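Plasmin and fibronectin-binding protein A (Streptococcus pneumoniae, PDB 4MR0) acts as a fibronectin-dependent adhesin and invasin at the cell wall, binding human fibronectin, plasmin, plasminogen and serum albumin. Local coordinates at residues E303-E308 with V329-S334; H268-A273 with V278-S283; V379-T382 with L388-G391; F246-G249 with N253-I256. One frame throughout, in Å; residues are numbered along the deposited sequence.

Contact 1 (E303-E308 with V329-S334); sequences ESIQIE and VTIQNS. With MN (manganese (II) ion), chain G.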
loop_
_atom_site.group_PDB
_atom_site.type_symbol
_atom_site.label_atom_id
_atom_site.label_comp_id
_atom_site.label_asym_id
_atom_site.label_seq_id
_atom_site.Cartn_x
_atom_site.Cartn_y
_atom_site.Cartn_z
ATOM N N GLU A 303 -1.904 -3.275 -5.433
ATOM C CA GLU A 303 -1.539 -3.064 -4.035
ATOM C C GLU A 303 -2.451 -3.913 -3.151
ATOM O O GLU A 303 -3.648 -4.016 -3.419
ATOM C CB GLU A 303 -1.708 -1.584 -3.658
ATOM C CG GLU A 303 -0.945 -0.598 -4.542
ATOM C CD GLU A 303 -1.755 -0.104 -5.734
ATOM O OE1 GLU A 303 -2.872 -0.620 -5.971
ATOM O OE2 GLU A 303 -1.270 0.806 -6.438
ATOM N N SER A 304 -1.901 -4.522 -2.103
ATOM C CA SER A 304 -2.722 -5.338 -1.206
ATOM C C SER A 304 -3.733 -4.470 -0.456
ATOM O O SER A 304 -4.845 -4.912 -0.137
ATOM C CB SER A 304 -1.831 -6.106 -0.238
ATOM O OG SER A 304 -1.050 -7.038 -0.972
ATOM N N ILE A 305 -3.337 -3.238 -0.160
ATOM C CA ILE A 305 -4.234 -2.281 0.470
ATOM C C ILE A 305 -4.134 -1.015 -0.365
ATOM O O ILE A 305 -3.129 -0.303 -0.323
ATOM C CB ILE A 305 -3.842 -1.942 1.921
ATOM C CG1 ILE A 305 -3.938 -3.194 2.800
ATOM C CG2 ILE A 305 -4.784 -0.867 2.461
ATOM C CD1 ILE A 305 -3.530 -2.953 4.253
ATOM N N GLN A 306 -5.170 -0.753 -1.146
ATOM C CA GLN A 306 -5.202 0.428 -1.989
ATOM C C GLN A 306 -6.059 1.486 -1.306
ATOM O O GLN A 306 -7.143 1.193 -0.802
ATOM C CB GLN A 306 -5.785 0.072 -3.364
ATOM C CG GLN A 306 -5.902 1.247 -4.328
ATOM C CD GLN A 306 -6.479 0.833 -5.668
ATOM O OE1 GLN A 306 -7.396 0.017 -5.732
ATOM N NE2 GLN A 306 -5.948 1.402 -6.746
ATOM N N ILE A 307 -5.551 2.710 -1.280
ATOM C CA ILE A 307 -6.246 3.840 -0.682
ATOM C C ILE A 307 -6.387 4.794 -1.857
ATOM O O ILE A 307 -5.397 5.319 -2.370
ATOM C CB ILE A 307 -5.398 4.468 0.436
ATOM C CG1 ILE A 307 -5.095 3.407 1.499
ATOM C CG2 ILE A 307 -6.131 5.662 1.048
ATOM C CD1 ILE A 307 -4.023 3.832 2.499
ATOM N N GLU A 308 -7.620 5.039 -2.276
ATOM C CA GLU A 308 -7.829 5.854 -3.458
ATOM C C GLU A 308 -9.070 6.724 -3.388
ATOM O O GLU A 308 -9.895 6.583 -2.487
ATOM C CB GLU A 308 -7.985 4.904 -4.643
ATOM C CG GLU A 308 -9.281 4.080 -4.518
ATOM C CD GLU A 308 -9.314 2.841 -5.387
ATOM O OE1 GLU A 308 -8.870 2.907 -6.553
ATOM O OE2 GLU A 308 -9.808 1.798 -4.903
ATOM N N VAL A 329 -6.936 7.736 7.052
ATOM C CA VAL A 329 -6.790 6.296 6.900
ATOM C C VAL A 329 -5.483 5.911 7.577
ATOM O O VAL A 329 -4.445 6.521 7.328
ATOM C CB VAL A 329 -6.728 5.882 5.415
ATOM C CG1 VAL A 329 -6.657 4.359 5.303
ATOM C CG2 VAL A 329 -7.949 6.415 4.674
ATOM N N THR A 330 -5.538 4.903 8.442
ATOM C CA THR A 330 -4.351 4.454 9.161
ATOM C C THR A 330 -4.197 2.939 9.055
ATOM O O THR A 330 -5.123 2.184 9.369
ATOM C CB THR A 330 -4.415 4.806 10.681
ATOM O OG1 THR A 330 -4.545 6.220 10.858
ATOM C CG2 THR A 330 -3.133 4.341 11.395
ATOM N N ILE A 331 -3.029 2.514 8.591
ATOM C CA ILE A 331 -2.696 1.100 8.482
ATOM C C ILE A 331 -1.588 0.985 9.522
ATOM O O ILE A 331 -0.602 1.705 9.439
ATOM C CB ILE A 331 -2.113 0.742 7.091
ATOM C CG1 ILE A 331 -2.995 1.324 5.982
ATOM C CG2 ILE A 331 -2.034 -0.780 6.939
ATOM C CD1 ILE A 331 -4.423 0.792 5.970
ATOM N N GLN A 332 -1.735 0.093 10.498
ATOM C CA GLN A 332 -0.711 -0.009 11.534
ATOM C C GLN A 332 -0.558 -1.382 12.158
ATOM O O GLN A 332 -1.478 -2.188 12.132
ATOM C CB GLN A 332 -1.020 0.985 12.653
ATOM C CG GLN A 332 -2.385 0.755 13.293
ATOM C CD GLN A 332 -2.628 1.641 14.495
ATOM O OE1 GLN A 332 -2.247 2.813 14.506
ATOM N NE2 GLN A 332 -3.273 1.087 15.518
ATOM N N ASN A 333 0.623 -1.620 12.723
ATOM C CA ASN A 333 0.942 -2.866 13.418
ATOM C C ASN A 333 0.596 -4.130 12.650
ATOM O O ASN A 333 0.262 -5.158 13.247
ATOM C CB ASN A 333 0.229 -2.889 14.774
ATOM C CG ASN A 333 0.369 -1.575 15.526
ATOM O OD1 ASN A 333 1.453 -0.995 15.580
ATOM N ND2 ASN A 333 -0.729 -1.102 16.112
ATOM N N SER A 334 0.698 -4.069 11.328
ATOM C CA SER A 334 0.361 -5.222 10.516
ATOM C C SER A 334 1.551 -5.810 9.786
ATOM O O SER A 334 2.560 -5.144 9.572
ATOM C CB SER A 334 -0.745 -4.847 9.528
ATOM O OG SER A 334 -1.914 -4.462 10.232
HETATM MN MN MN G . -9.393 0.394 -6.671
#
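Ile305 and Ile307 point inward from one wall of the coil and meet Ile331 and Val329 on the wall facing them. Ile305 and Ile331 touch twice, each time methyl to methyl: CD1 of Ile305 lies 3.8 Å from CG2 of Ile331, and CG2 of Ile305 lies 3.9 Å from CD1 of Ile331. Further along, the CD1 methyl of Ile307 reaches CG1 of Val329 at 3.9 Å, while the CG2 branches of the same two residues approach more loosely. Phe285 and Phe336 border the Ile305 end, and Ile364 of the next strand borders Ile307. Gln306 and Glu308, which alternate with the two isoleucines, face the other way: Gln306 OE1 binds a manganese ion at 2.2 Å, and Glu308 grips it with both oxygens, OE2 at 2.3 Å and OE1 at 2.6 Å. Gln271 and Gly314 complete the protein ligands. Aliphatic side chains from facing walls thus fill the interior, as in other right-handed parallel beta-helices, and in this protein the outside of the same wall carries a manganese site.

Contact 2 (H268-A273 with V278-S283); sequences HAIQIA and VLVDNS. With MN (manganese (II) ion), chain G.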
loop_
_atom_site.group_PDB
_atom_site.type_symbol
_atom_site.label_atom_id
_atom_site.label_comp_id
_atom_site.label_asym_id
_atom_site.label_seq_id
_atom_site.Cartn_x
_atom_site.Cartn_y
_atom_site.Cartn_z
ATOM N N HIS A 268 -6.428 -6.753 -4.907
ATOM C CA HIS A 268 -6.348 -5.916 -3.718
ATOM C C HIS A 268 -7.068 -6.617 -2.577
ATOM O O HIS A 268 -8.250 -6.924 -2.697
ATOM C CB HIS A 268 -7.053 -4.578 -3.956
ATOM C CG HIS A 268 -6.603 -3.862 -5.188
ATOM N ND1 HIS A 268 -5.334 -3.342 -5.326
ATOM C CD2 HIS A 268 -7.269 -3.543 -6.323
ATOM C CE1 HIS A 268 -5.241 -2.727 -6.492
ATOM N NE2 HIS A 268 -6.401 -2.834 -7.115
ATOM N N ALA A 269 -6.370 -6.871 -1.478
ATOM C CA ALA A 269 -7.011 -7.503 -0.341
ATOM C C ALA A 269 -8.051 -6.516 0.178
ATOM O O ALA A 269 -9.149 -6.895 0.583
ATOM C CB ALA A 269 -5.992 -7.806 0.745
ATOM N N ILE A 270 -7.695 -5.235 0.140
ATOM C CA ILE A 270 -8.577 -4.184 0.614
ATOM C C ILE A 270 -8.500 -2.944 -0.264
ATOM O O ILE A 270 -7.418 -2.516 -0.652
ATOM C CB ILE A 270 -8.200 -3.747 2.052
ATOM C CG1 ILE A 270 -8.338 -4.925 3.020
ATOM C CG2 ILE A 270 -9.083 -2.576 2.495
ATOM C CD1 ILE A 270 -7.803 -4.632 4.423
ATOM N N GLN A 271 -9.659 -2.373 -0.580
ATOM C CA GLN A 271 -9.724 -1.130 -1.347
ATOM C C GLN A 271 -10.533 -0.165 -0.496
ATOM O O GLN A 271 -11.651 -0.471 -0.088
ATOM C CB GLN A 271 -10.419 -1.315 -2.699
ATOM C CG GLN A 271 -9.616 -2.121 -3.708
ATOM C CD GLN A 271 -10.378 -2.350 -5.002
ATOM O OE1 GLN A 271 -10.500 -1.449 -5.833
ATOM N NE2 GLN A 271 -10.900 -3.561 -5.175
ATOM N N ILE A 272 -9.948 0.994 -0.223
ATOM C CA ILE A 272 -10.585 2.025 0.584
ATOM C C ILE A 272 -10.710 3.208 -0.353
ATOM O O ILE A 272 -9.710 3.842 -0.691
ATOM C CB ILE A 272 -9.687 2.393 1.792
ATOM C CG1 ILE A 272 -9.460 1.151 2.656
ATOM C CG2 ILE A 272 -10.329 3.509 2.616
ATOM C CD1 ILE A 272 -8.363 1.323 3.709
ATOM N N ALA A 273 -11.938 3.486 -0.777
ATOM C CA ALA A 273 -12.208 4.556 -1.732
ATOM C C ALA A 273 -13.253 5.532 -1.228
ATOM O O ALA A 273 -14.355 5.131 -0.855
ATOM C CB ALA A 273 -12.677 3.948 -3.059
ATOM N N VAL A 278 -10.742 5.245 8.440
ATOM C CA VAL A 278 -10.628 3.804 8.274
ATOM C C VAL A 278 -9.338 3.337 8.925
ATOM O O VAL A 278 -8.266 3.915 8.709
ATOM C CB VAL A 278 -10.592 3.388 6.800
ATOM C CG1 VAL A 278 -10.572 1.861 6.692
ATOM C CG2 VAL A 278 -11.798 3.959 6.071
ATOM N N LEU A 279 -9.449 2.289 9.728
ATOM C CA LEU A 279 -8.300 1.730 10.418
ATOM C C LEU A 279 -8.153 0.249 10.095
ATOM O O LEU A 279 -9.123 -0.500 10.137
ATOM C CB LEU A 279 -8.471 1.887 11.937
ATOM C CG LEU A 279 -7.421 1.229 12.845
ATOM C CD1 LEU A 279 -6.080 1.933 12.672
ATOM C CD2 LEU A 279 -7.869 1.305 14.308
ATOM N N VAL A 280 -6.942 -0.148 9.735
ATOM C CA VAL A 280 -6.618 -1.547 9.490
ATOM C C VAL A 280 -5.546 -1.730 10.561
ATOM O O VAL A 280 -4.532 -1.036 10.543
ATOM C CB VAL A 280 -6.035 -1.759 8.085
ATOM C CG1 VAL A 280 -5.565 -3.202 7.931
ATOM C CG2 VAL A 280 -7.114 -1.441 7.029
ATOM N N ASP A 281 -5.775 -2.641 11.500
ATOM C CA ASP A 281 -4.836 -2.819 12.601
ATOM C C ASP A 281 -4.537 -4.275 12.965
ATOM O O ASP A 281 -5.410 -5.139 12.875
ATOM C CB ASP A 281 -5.395 -2.065 13.823
ATOM C CG ASP A 281 -4.454 -2.077 15.033
ATOM O OD1 ASP A 281 -3.222 -2.178 14.861
ATOM O OD2 ASP A 281 -4.961 -1.957 16.171
ATOM N N ASN A 282 -3.285 -4.525 13.347
ATOM C CA ASN A 282 -2.833 -5.840 13.809
ATOM C C ASN A 282 -3.250 -7.023 12.932
ATOM O O ASN A 282 -3.634 -8.085 13.433
ATOM C CB ASN A 282 -3.338 -6.037 15.246
ATOM C CG ASN A 282 -2.665 -7.202 15.952
ATOM O OD1 ASN A 282 -1.467 -7.431 15.793
ATOM N ND2 ASN A 282 -3.436 -7.935 16.749
ATOM N N SER A 283 -3.139 -6.844 11.621
ATOM C CA SER A 283 -3.520 -7.878 10.674
ATOM C C SER A 283 -2.315 -8.406 9.915
ATOM O O SER A 283 -1.221 -7.839 9.985
ATOM C CB SER A 283 -4.548 -7.326 9.684
ATOM O OG SER A 283 -5.742 -6.970 10.355
HETATM MN MN MN G . -9.393 0.394 -6.671
#
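With CG1 set anti to the carbonyl carbon (chi1 -61° in Ile270 and -60° in Ile272) and the second torsion extended, both isoleucines send CD1 into the interior, toward strand 278-281, as the far end of the side chain. On that facing strand Val278 offers both of its methyls to Ile272, whereas Val280 uses CG2. Ile272 and Val278 meet through two pairs of methyls: CD1 of Ile272 is 3.8 Å from CG1 of Val278, and CG2 of Ile272 is 3.8 Å from CG2 of Val278. The second pair is slacker, CD1 of Ile270 standing 4.2 Å from CG2 of Val280. This follows the backbones, which diverge from 7.9 Å between CA of Ile272 and CA of Val278 to 9.5 Å between CA of Ile270 and CA of Val280. Phe285 packs against Ile270 and Val280 at that wider end. On the reverse side of strand 270-273, Gln271 turns its amide to the manganese site, with OE1 2.3 Å from the metal and NE2 hydrogen-bonded to the hydroxyl of Tyr317. Past the facing strand, the hydroxyl of Ser283 turns back to the carbonyl O of Asp281, from above its plane. Two strands running in nearly opposite directions, 159° apart, that meet across the interior through side chains, without backbone pairing between them, are characteristic of facing walls in a parallel beta-helix.

Contact 3 (V379-T382 with L388-G391); sequences VRFT and LIKG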
loop_
_atom_site.group_PDB
_atom_site.type_symbol
_atom_site.label_atom_id
_atom_site.label_comp_id
_atom_site.label_asym_id
_atom_site.label_seq_id
_atom_site.Cartn_x
_atom_site.Cartn_y
_atom_site.Cartn_z
ATOM N N VAL A 379 5.455 0.596 0.293
ATOM C CA VAL A 379 4.546 1.731 0.138
ATOM C C VAL A 379 4.851 2.480 -1.158
ATOM O O VAL A 379 5.969 2.949 -1.357
ATOM C CB VAL A 379 4.705 2.718 1.330
ATOM C CG1 VAL A 379 3.787 3.917 1.161
ATOM C CG2 VAL A 379 4.415 1.992 2.644
ATOM N N ARG A 380 3.859 2.589 -2.039
ATOM C CA ARG A 380 4.036 3.297 -3.302
ATOM C C ARG A 380 2.744 4.024 -3.639
ATOM O O ARG A 380 1.666 3.424 -3.640
ATOM C CB ARG A 380 4.396 2.317 -4.422
ATOM C CG ARG A 380 4.404 2.945 -5.815
ATOM C CD ARG A 380 4.994 1.983 -6.839
ATOM N NE ARG A 380 4.986 2.522 -8.197
ATOM C CZ ARG A 380 3.955 2.447 -9.033
ATOM N NH1 ARG A 380 2.828 1.855 -8.661
ATOM N NH2 ARG A 380 4.059 2.953 -10.255
ATOM N N PHE A 381 2.849 5.314 -3.941
ATOM C CA PHE A 381 1.652 6.086 -4.233
ATOM C C PHE A 381 1.900 7.379 -4.999
ATOM O O PHE A 381 3.008 7.922 -4.998
ATOM C CB PHE A 381 0.955 6.453 -2.915
ATOM C CG PHE A 381 1.821 7.271 -1.983
ATOM C CD1 PHE A 381 2.735 6.654 -1.128
ATOM C CD2 PHE A 381 1.758 8.664 -1.997
ATOM C CE1 PHE A 381 3.577 7.415 -0.304
ATOM C CE2 PHE A 381 2.600 9.434 -1.175
ATOM C CZ PHE A 381 3.509 8.804 -0.330
ATOM N N THR A 382 0.843 7.857 -5.653
ATOM C CA THR A 382 0.858 9.127 -6.366
ATOM C C THR A 382 -0.483 9.761 -6.019
ATOM O O THR A 382 -1.498 9.072 -5.971
ATOM C CB THR A 382 0.963 8.968 -7.917
ATOM O OG1 THR A 382 0.938 10.266 -8.531
ATOM C CG2 THR A 382 -0.204 8.146 -8.466
ATOM N N LEU A 388 2.107 10.058 6.498
ATOM C CA LEU A 388 3.096 9.769 7.521
ATOM C C LEU A 388 3.429 8.285 7.470
ATOM O O LEU A 388 2.576 7.433 7.736
ATOM C CB LEU A 388 2.575 10.141 8.917
ATOM C CG LEU A 388 3.521 9.784 10.077
ATOM C CD1 LEU A 388 4.863 10.496 9.883
ATOM C CD2 LEU A 388 2.889 10.174 11.415
ATOM N N ILE A 389 4.666 7.986 7.092
ATOM C CA ILE A 389 5.167 6.618 7.010
ATOM C C ILE A 389 6.213 6.576 8.114
ATOM O O ILE A 389 7.346 7.036 7.930
ATOM C CB ILE A 389 5.820 6.365 5.646
ATOM C CG1 ILE A 389 4.784 6.605 4.542
ATOM C CG2 ILE A 389 6.357 4.943 5.586
ATOM C CD1 ILE A 389 5.381 6.917 3.183
ATOM N N LYS A 390 5.829 6.016 9.257
ATOM C CA LYS A 390 6.706 6.007 10.420
ATOM C C LYS A 390 6.848 4.716 11.213
ATOM O O LYS A 390 5.872 3.988 11.443
ATOM C CB LYS A 390 6.244 7.130 11.350
ATOM C CG LYS A 390 6.973 7.235 12.672
ATOM C CD LYS A 390 6.690 8.593 13.294
ATOM C CE LYS A 390 6.188 8.471 14.720
ATOM N NZ LYS A 390 4.880 7.759 14.776
ATOM N N GLY A 391 8.084 4.453 11.636
ATOM C CA GLY A 391 8.378 3.281 12.444
ATOM C C GLY A 391 8.122 1.921 11.831
ATOM O O GLY A 391 7.898 0.946 12.558
#
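The chain bends at Val379 and then runs through Arg380 and Phe381 along one wall of the coil, while 388-390 forms the wall across the interior, with 8.5 Å between CA of Val379 and CA of Ile389. Both walls belong to the right-handed parallel beta-helix, the fold of the pectate lyase-like proteins, and 379-382 lies within one of its PbH1 repeats. A single methyl carries the contact. CD1 of Ile389 sits against the junction of Val379 and Phe381, reaching CG1 of the valine and CE1 of the phenylalanine at the same distance of 4.0 Å. A second torsion of 158° in Ile389 keeps its longer branch nearly straight, so that this methyl spans the interior. Phe381 holds its ring with CG between the backbone N and the carbonyl carbon (chi1 60°). The ring is also stacked with Phe384 and touches Val431, while Val379 is flanked by Ile366 and Phe371, and Ile389 by Val413 and Ile433, so neighbouring coils continue the apolar interior above and below. Arg380, between the two inward residues, points out of the coil, where its side chain meets His352 and Tyr416. The Ile389 methyl CD1 approaches the Phe381 ring at its edge and lies close to the ring plane, beside CE1.

Contact 4 (F246-G249 with N253-I256); sequences FAIG and NVTI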
loop_
_atom_site.group_PDB
_atom_site.type_symbol
_atom_site.label_atom_id
_atom_site.label_comp_id
_atom_site.label_asym_id
_atom_site.label_seq_id
_atom_site.Cartn_x
_atom_site.Cartn_y
_atom_site.Cartn_z
ATOM N N PHE A 246 -12.046 -6.968 0.922
ATOM C CA PHE A 246 -12.905 -5.823 1.210
ATOM C C PHE A 246 -12.919 -4.737 0.143
ATOM O O PHE A 246 -11.880 -4.385 -0.408
ATOM C CB PHE A 246 -12.468 -5.156 2.526
ATOM C CG PHE A 246 -12.771 -5.956 3.761
ATOM C CD1 PHE A 246 -14.018 -5.871 4.373
ATOM C CD2 PHE A 246 -11.794 -6.766 4.338
ATOM C CE1 PHE A 246 -14.290 -6.578 5.546
ATOM C CE2 PHE A 246 -12.056 -7.476 5.510
ATOM C CZ PHE A 246 -13.300 -7.383 6.117
ATOM N N ALA A 247 -14.109 -4.212 -0.135
ATOM C CA ALA A 247 -14.278 -3.097 -1.061
ATOM C C ALA A 247 -15.060 -2.097 -0.213
ATOM O O ALA A 247 -16.279 -2.194 -0.069
ATOM C CB ALA A 247 -15.084 -3.508 -2.283
ATOM N N ILE A 248 -14.329 -1.159 0.380
ATOM C CA ILE A 248 -14.895 -0.138 1.248
ATOM C C ILE A 248 -15.038 1.173 0.481
ATOM O O ILE A 248 -14.048 1.825 0.165
ATOM C CB ILE A 248 -13.978 0.067 2.472
ATOM C CG1 ILE A 248 -13.813 -1.269 3.215
ATOM C CG2 ILE A 248 -14.557 1.121 3.406
ATOM C CD1 ILE A 248 -12.700 -1.267 4.222
ATOM N N GLY A 249 -16.273 1.553 0.178
ATOM C CA GLY A 249 -16.484 2.784 -0.561
ATOM C C GLY A 249 -17.521 3.697 0.056
ATOM O O GLY A 249 -18.560 3.236 0.533
ATOM N N ASN A 253 -15.804 5.649 9.505
ATOM C CA ASN A 253 -15.533 4.925 10.740
ATOM C C ASN A 253 -15.602 3.419 10.543
ATOM O O ASN A 253 -16.503 2.747 11.047
ATOM C CB ASN A 253 -16.528 5.363 11.822
ATOM C CG ASN A 253 -16.343 6.812 12.225
ATOM O OD1 ASN A 253 -17.292 7.599 12.232
ATOM N ND2 ASN A 253 -15.114 7.171 12.573
ATOM N N VAL A 254 -14.642 2.897 9.793
ATOM C CA VAL A 254 -14.568 1.466 9.526
ATOM C C VAL A 254 -13.314 0.946 10.204
ATOM O O VAL A 254 -12.236 1.530 10.059
ATOM C CB VAL A 254 -14.477 1.186 8.012
ATOM C CG1 VAL A 254 -14.394 -0.314 7.760
ATOM C CG2 VAL A 254 -15.692 1.778 7.305
ATOM N N THR A 255 -13.453 -0.146 10.946
ATOM C CA THR A 255 -12.317 -0.729 11.654
ATOM C C THR A 255 -12.132 -2.200 11.314
ATOM O O THR A 255 -13.049 -2.995 11.497
ATOM C CB THR A 255 -12.495 -0.618 13.186
ATOM O OG1 THR A 255 -12.591 0.762 13.555
ATOM C CG2 THR A 255 -11.303 -1.244 13.915
ATOM N N ILE A 256 -10.954 -2.548 10.805
ATOM C CA ILE A 256 -10.636 -3.935 10.470
ATOM C C ILE A 256 -9.408 -4.278 11.306
ATOM O O ILE A 256 -8.379 -3.616 11.196
ATOM C CB ILE A 256 -10.280 -4.103 8.972
ATOM C CG1 ILE A 256 -11.517 -3.839 8.103
ATOM C CG2 ILE A 256 -9.739 -5.502 8.721
ATOM C CD1 ILE A 256 -11.241 -3.893 6.612
#
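Facing walls of one coil of a parallel beta-helix meet here, strand 246-249 on one side and strand 254-256 on the other, the latter within the first PbH1 repeat. Their directions differ by 161°, as expected where the chain turns back on itself through a short corner. Ile256 lays its CD1 methyl over a face of the Phe246 ring, 3.7 Å from the centroid and 11° off the ring normal. This is a CH-pi contact centred on the ring, so the methyl is at similar distances from most of its carbons, the nearest being Phe246 CD2 at 3.7 Å. The same Ile256 CD1 also meets CD1 of Ile248 at 3.8 Å, which places one methyl at the junction of an aromatic face and an aliphatic end. Ile248 stretches its longer branch across the interior, and CD1 at its end finds a second partner in CG1 of Val254, at 4.0 Å. Further rings gather around Phe246: Tyr216 meets it edge-to-face, Phe194 lies against it with its plane moderately tilted, and Phe261 touches both Phe246 and Ile256. Ile270 of the next strand along the axis also packs on this pair. Aromatic rings and branched aliphatic side chains are thereby stacked from one coil to the next along the interior of the right-handed parallel beta-helix.

Along the chain the order is contact 4, contact 2, contact 1 and contact 3, and each closes before the next opens. Contacts 4, 2 and 1 lie on successive coils: their centres are about 7 Å apart from contact 4 to contact 2 and about 5 Å from contact 2 to contact 1. Strands 243-252, 270-273 and 306-308 are neighbours on one wall, and strands 254-257, 278-289 and 329-337 on the facing wall. Contacts 1 and 2 also share a manganese ion, which bridges adjacent coils on the outside. Contact 3 lies further along the axis, its centre about 10 Å from that of contact 1 and about 19 Å from that of contact 4. Together they sample the continuous apolar interior of this elongated adhesin domain.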